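Local coordinates for protein FMN-dependent nitronate monooxygenase (PDB 5LSM) that probably catalyses the oxidation of nitronates such as propionate 3-nitronate by molecular oxygen with an FMN cofactor, a detoxifying reaction, at residues 70-75 with 110-114; 113-118 with 140-144. All blocks are in the same frame, centred on the assembly; numbering follows the deposited sequence.

Contact 1. Residues 70-75 with 110-114; sequences FFCHRE and RTPYS
The F70 ring takes the edge of Y113 on one face, with CD1 of the tyrosine 3.8 Å from CG of F70 and displaced toward the rim. The centroids are 5.1 Å apart and the planes are inclined at 58°, an edge-to-face pair. Y113 presents that edge because its CG lies anti to the backbone N (chi1 179°), which carries the ring back toward strand 66-71. The imidazole of H73 has P112 CB over one face, near the rim, while F71 CB lies at its edge in the ring plane and the carbonyl oxygen of R110 at the edge, close to that plane. P112 is also touched by the backbone O of H73, 3.4 Å from CB, and by E75 OE1, 3.5 Å from CD, the extended glutamate chain crossing the pyrrolidine at about a right angle.

A backbone bond fixes the register of this packing. Y113 N donates to F71 O over 2.9 Å, fairly straight at 161°, and P112 CA adds a C-H contact to the same oxygen. A water accepts from F71 N and gives a weak bond to T111 O, bridging the two backbones. In this TIM-barrel fold the long connection from strand 66-71 to helix 115-124 thus folds back on the C-terminal end of that strand, which carries F71, part of the FMN pocket.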
loop_
_atom_site.group_PDB
_atom_site.type_symbol
_atom_site.label_atom_id
_atom_site.label_comp_id
_atom_site.label_asym_id
_atom_site.label_seq_id
_atom_site.Cartn_x
_atom_site.Cartn_y
_atom_site.Cartn_z
ATOM N N PHE A 70 3.806 -2.293 24.288
ATOM C CA PHE A 70 2.523 -2.652 24.880
ATOM C C PHE A 70 1.344 -2.289 23.987
ATOM O O PHE A 70 1.418 -1.341 23.197
ATOM C CB PHE A 70 2.340 -1.939 26.220
ATOM C CG PHE A 70 3.215 -2.462 27.298
ATOM C CD1 PHE A 70 4.476 -1.919 27.509
ATOM C CD2 PHE A 70 2.796 -3.518 28.091
ATOM C CE1 PHE A 70 5.297 -2.409 28.511
ATOM C CE2 PHE A 70 3.611 -4.011 29.097
ATOM C CZ PHE A 70 4.871 -3.462 29.299
ATOM N N PHE A 71 0.238 -3.009 24.185
ATOM C CA PHE A 71 -1.049 -2.654 23.601
ATOM C C PHE A 71 -1.809 -1.797 24.566
ATOM O O PHE A 71 -1.967 -2.183 25.720
ATOM C CB PHE A 71 -1.901 -3.895 23.344
ATOM C CG PHE A 71 -1.396 -4.764 22.254
ATOM C CD1 PHE A 71 -0.363 -4.347 21.417
ATOM C CD2 PHE A 71 -1.982 -5.990 22.030
ATOM C CE1 PHE A 71 0.092 -5.167 20.398
ATOM C CE2 PHE A 71 -1.546 -6.803 20.996
ATOM C CZ PHE A 71 -0.506 -6.391 20.186
ATOM N N CYS A 72 -2.392 -0.710 24.065
ATOM C CA CYS A 72 -3.316 0.102 24.860
ATOM C C CYS A 72 -4.623 0.340 24.082
ATOM O O CYS A 72 -4.981 1.463 23.728
ATOM C CB CYS A 72 -2.661 1.422 25.233
ATOM S SG CYS A 72 -2.119 2.324 23.786
ATOM N N HIS A 73 -5.296 -0.761 23.797
ATOM C CA HIS A 73 -6.601 -0.756 23.166
ATOM C C HIS A 73 -7.673 -0.635 24.248
ATOM O O HIS A 73 -7.427 -0.930 25.426
ATOM C CB HIS A 73 -6.812 -2.063 22.394
ATOM C CG HIS A 73 -6.688 -3.298 23.242
ATOM N ND1 HIS A 73 -5.471 -3.797 23.665
ATOM C CD2 HIS A 73 -7.626 -4.150 23.718
ATOM C CE1 HIS A 73 -5.669 -4.881 24.392
ATOM N NE2 HIS A 73 -6.967 -5.128 24.422
ATOM N N ARG A 74 -8.872 -0.249 23.830
ATOM C CA ARG A 74 -10.031 -0.351 24.681
ATOM C C ARG A 74 -10.475 -1.808 24.734
ATOM O O ARG A 74 -10.501 -2.494 23.713
ATOM C CB ARG A 74 -11.143 0.546 24.158
ATOM C CG ARG A 74 -10.699 1.989 23.929
ATOM C CD ARG A 74 -11.804 2.984 24.255
ATOM N NE ARG A 74 -12.905 2.936 23.290
ATOM C CZ ARG A 74 -12.857 3.446 22.060
ATOM N NH1 ARG A 74 -11.752 4.036 21.607
ATOM N NH2 ARG A 74 -13.922 3.363 21.271
ATOM N N GLU A 75 -10.707 -2.308 25.944
ATOM C CA GLU A 75 -11.311 -3.614 26.118
ATOM C C GLU A 75 -12.677 -3.621 25.447
ATOM O O GLU A 75 -13.329 -2.579 25.377
ATOM C CB GLU A 75 -11.429 -3.965 27.597
ATOM C CG GLU A 75 -10.082 -4.202 28.266
ATOM C CD GLU A 75 -10.197 -4.906 29.602
ATOM O OE1 GLU A 75 -9.160 -5.390 30.108
ATOM O OE2 GLU A 75 -11.315 -4.957 30.158
ATOM N N ARG A 110 -3.985 -9.890 24.663
ATOM C CA ARG A 110 -4.562 -9.771 26.013
ATOM C C ARG A 110 -4.332 -8.393 26.640
ATOM O O ARG A 110 -3.282 -7.767 26.434
ATOM C CB ARG A 110 -3.972 -10.828 26.955
ATOM C CG ARG A 110 -4.191 -12.267 26.515
ATOM C CD ARG A 110 -3.799 -13.248 27.610
ATOM N NE ARG A 110 -4.421 -12.910 28.888
ATOM C CZ ARG A 110 -5.704 -13.107 29.185
ATOM N NH1 ARG A 110 -6.528 -13.670 28.308
ATOM N NH2 ARG A 110 -6.168 -12.750 30.376
ATOM N N THR A 111 -5.344 -7.925 27.368
ATOM C CA THR A 111 -5.203 -6.974 28.496
ATOM C C THR A 111 -4.332 -5.711 28.254
ATOM O O THR A 111 -3.117 -5.808 28.054
ATOM C CB THR A 111 -4.783 -7.699 29.791
ATOM O OG1 THR A 111 -5.089 -6.875 30.907
ATOM C CG2 THR A 111 -3.273 -8.043 29.813
ATOM N N PRO A 112 -4.956 -4.517 28.263
ATOM C CA PRO A 112 -4.167 -3.320 27.936
ATOM C C PRO A 112 -3.206 -2.882 29.036
ATOM O O PRO A 112 -3.350 -3.275 30.187
ATOM C CB PRO A 112 -5.225 -2.237 27.686
ATOM C CG PRO A 112 -6.466 -2.747 28.313
ATOM C CD PRO A 112 -6.401 -4.244 28.209
ATOM N N TYR A 113 -2.206 -2.101 28.648
ATOM C CA TYR A 113 -1.260 -1.503 29.593
ATOM C C TYR A 113 -2.003 -0.840 30.760
ATOM O O TYR A 113 -2.945 -0.080 30.552
ATOM C CB TYR A 113 -0.358 -0.503 28.865
ATOM C CG TYR A 113 0.631 0.196 29.751
ATOM C CD1 TYR A 113 1.776 -0.446 30.192
ATOM C CD2 TYR A 113 0.453 1.533 30.089
ATOM C CE1 TYR A 113 2.681 0.201 31.013
ATOM C CE2 TYR A 113 1.334 2.179 30.919
ATOM C CZ TYR A 113 2.448 1.519 31.372
ATOM O OH TYR A 113 3.296 2.187 32.216
ATOM N N SER A 114 -1.613 -1.212 31.978
ATOM C CA SER A 114 -2.262 -0.737 33.209
ATOM C C SER A 114 -1.224 -0.339 34.270
ATOM O O SER A 114 -0.020 -0.508 34.071
ATOM C CB SER A 114 -3.160 -1.835 33.771
ATOM O OG SER A 114 -2.389 -2.968 34.125
HETATM O O HOH W 1 -0.397 -4.928 26.257
#

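Contact 2. Residues 113-118 with 140-144; sequences YSKAQA and LLLEI
Close to where Y113 meets L140 and I144, one amide oxygen, Q117 OE1, is gripped by two donors at the start of helix 115-124. It accepts from S114 OG at 2.8 Å and from S114 N at 3.0 Å, the two arriving from opposite faces of the carboxamide plane. This pairing of N-cap serine with glutamine is a capping box; a weak bond from A116 N to S114 OG adds a further N-cap interaction. Y113, just before the serine, points toward helix 138-145. Its CE2 edge lies 4.0 Å from L140 CB, near the ring plane, the two side chains sliding past each other in opposite directions. I144 comes from the opposite direction, and its CD1 lies obliquely against the phenol end, 3.5 Å from Y113 OH. The isoleucine offers that methyl because CG1 stands anti to its carbonyl carbon (chi1 -70°).

About one turn after L140, E143 reaches across with its chain extended from a CG anti to the backbone N (chi1 -171°), bringing OE1 to within 3.3 Å of A118 CB. Its other oxygen, OE2, remains 4.0 Å from K115 NZ, beyond a salt bridge. No hydrogen bond joins the segments: the contact is held by apolar packing of Y113, ahead of the helix, on L140 and I144, with lysine and glutamate at most adding a modest, long-range attraction, while the side-chain hydrogen bonds are spent locally at the helix start.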
loop_
_atom_site.group_PDB
_atom_site.type_symbol
_atom_site.label_atom_id
_atom_site.label_comp_id
_atom_site.label_asym_id
_atom_site.label_seq_id
_atom_site.Cartn_x
_atom_site.Cartn_y
_atom_site.Cartn_z
ATOM N N TYR A 113 -2.206 -2.101 28.648
ATOM C CA TYR A 113 -1.260 -1.503 29.593
ATOM C C TYR A 113 -2.003 -0.840 30.760
ATOM O O TYR A 113 -2.945 -0.080 30.552
ATOM C CB TYR A 113 -0.358 -0.503 28.865
ATOM C CG TYR A 113 0.631 0.196 29.751
ATOM C CD1 TYR A 113 1.776 -0.446 30.192
ATOM C CD2 TYR A 113 0.453 1.533 30.089
ATOM C CE1 TYR A 113 2.681 0.201 31.013
ATOM C CE2 TYR A 113 1.334 2.179 30.919
ATOM C CZ TYR A 113 2.448 1.519 31.372
ATOM O OH TYR A 113 3.296 2.187 32.216
ATOM N N SER A 114 -1.613 -1.212 31.978
ATOM C CA SER A 114 -2.262 -0.737 33.209
ATOM C C SER A 114 -1.224 -0.339 34.270
ATOM O O SER A 114 -0.020 -0.508 34.071
ATOM C CB SER A 114 -3.160 -1.835 33.771
ATOM O OG SER A 114 -2.389 -2.968 34.125
ATOM N N LYS A 115 -1.707 0.167 35.402
ATOM C CA LYS A 115 -0.875 0.374 36.584
ATOM C C LYS A 115 -0.060 -0.873 36.936
ATOM O O LYS A 115 1.081 -0.772 37.386
ATOM C CB LYS A 115 -1.744 0.788 37.779
ATOM C CG LYS A 115 -0.998 1.544 38.873
ATOM C CD LYS A 115 -0.770 3.004 38.490
ATOM C CE LYS A 115 -0.150 3.812 39.626
ATOM N NZ LYS A 115 1.152 3.252 40.084
ATOM N N ALA A 116 -0.633 -2.046 36.705
ATOM C CA ALA A 116 0.045 -3.316 37.011
ATOM C C ALA A 116 1.351 -3.502 36.244
ATOM O O ALA A 116 2.348 -3.948 36.808
ATOM C CB ALA A 116 -0.886 -4.483 36.729
ATOM N N GLN A 117 1.343 -3.193 34.950
ATOM C CA GLN A 117 2.571 -3.294 34.152
ATOM C C GLN A 117 3.529 -2.154 34.481
ATOM O O GLN A 117 4.734 -2.356 34.568
ATOM C CB GLN A 117 2.262 -3.317 32.653
ATOM C CG GLN A 117 1.835 -4.679 32.147
ATOM C CD GLN A 117 0.339 -4.873 32.135
ATOM O OE1 GLN A 117 -0.429 -3.966 32.456
ATOM N NE2 GLN A 117 -0.085 -6.062 31.747
ATOM N N ALA A 118 2.980 -0.962 34.675
ATOM C CA ALA A 118 3.751 0.181 35.168
ATOM C C ALA A 118 4.652 -0.161 36.367
ATOM O O ALA A 118 5.808 0.263 36.421
ATOM C CB ALA A 118 2.815 1.318 35.537
ATOM N N LEU A 140 -0.826 7.581 33.333
ATOM C CA LEU A 140 0.083 6.522 32.897
ATOM C C LEU A 140 1.235 7.058 32.046
ATOM O O LEU A 140 2.385 6.700 32.257
ATOM C CB LEU A 140 -0.687 5.455 32.128
ATOM C CG LEU A 140 -1.701 4.644 32.959
ATOM C CD1 LEU A 140 -2.398 3.596 32.106
ATOM C CD2 LEU A 140 -1.044 3.982 34.161
ATOM N N LEU A 141 0.923 7.969 31.140
ATOM C CA LEU A 141 1.919 8.598 30.289
ATOM C C LEU A 141 2.901 9.450 31.080
ATOM O O LEU A 141 4.090 9.465 30.775
ATOM C CB LEU A 141 1.217 9.492 29.274
ATOM C CG LEU A 141 1.569 9.300 27.810
ATOM C CD1 LEU A 141 1.549 7.818 27.468
ATOM C CD2 LEU A 141 0.581 10.077 26.938
ATOM N N LEU A 142 2.390 10.249 32.016
ATOM C CA LEU A 142 3.261 11.081 32.857
ATOM C C LEU A 142 4.158 10.214 33.734
ATOM O O LEU A 142 5.361 10.482 33.880
ATOM C CB LEU A 142 2.449 12.037 33.732
ATOM C CG LEU A 142 1.732 13.188 33.013
ATOM C CD1 LEU A 142 0.940 14.013 34.026
ATOM C CD2 LEU A 142 2.715 14.061 32.242
ATOM N N GLU A 143 3.608 9.129 34.253
ATOM C CA GLU A 143 4.431 8.203 35.024
ATOM C C GLU A 143 5.623 7.717 34.211
ATOM O O GLU A 143 6.743 7.735 34.693
ATOM C CB GLU A 143 3.619 7.010 35.522
ATOM C CG GLU A 143 4.390 6.144 36.510
ATOM C CD GLU A 143 3.723 4.817 36.799
ATOM O OE1 GLU A 143 2.654 4.515 36.207
ATOM O OE2 GLU A 143 4.261 4.089 37.659
ATOM N N ILE A 144 5.365 7.273 32.983
ATOM C CA ILE A 144 6.410 6.792 32.085
ATOM C C ILE A 144 7.476 7.867 31.802
ATOM O O ILE A 144 8.673 7.591 31.867
ATOM C CB ILE A 144 5.820 6.270 30.738
ATOM C CG1 ILE A 144 5.066 4.963 30.961
ATOM C CG2 ILE A 144 6.921 6.013 29.716
ATOM C CD1 ILE A 144 4.026 4.676 29.904
#

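In the fold
Contacts 1 and 2 are successive steps along one connection, their centres 11 Å apart and on the same side of the chain's centre. Y113 belongs to both and sits between strand 66-71 and helix 138-145, with F131 of the neighbouring strand also meeting its ring edge-to-face. A second tie is direct: Q117, whose amide takes part in the capping box of contact 2, also packs on the F70 ring of contact 1, with CG 3.6 Å from F70 CE2. Proximity to the cofactor falls off outward. The side chain of F71 lies about 4 Å from FMN and that of Y113 about 11 Å; contact 1 borders the pocket through F71, whereas contact 2 lies farther out, between helices.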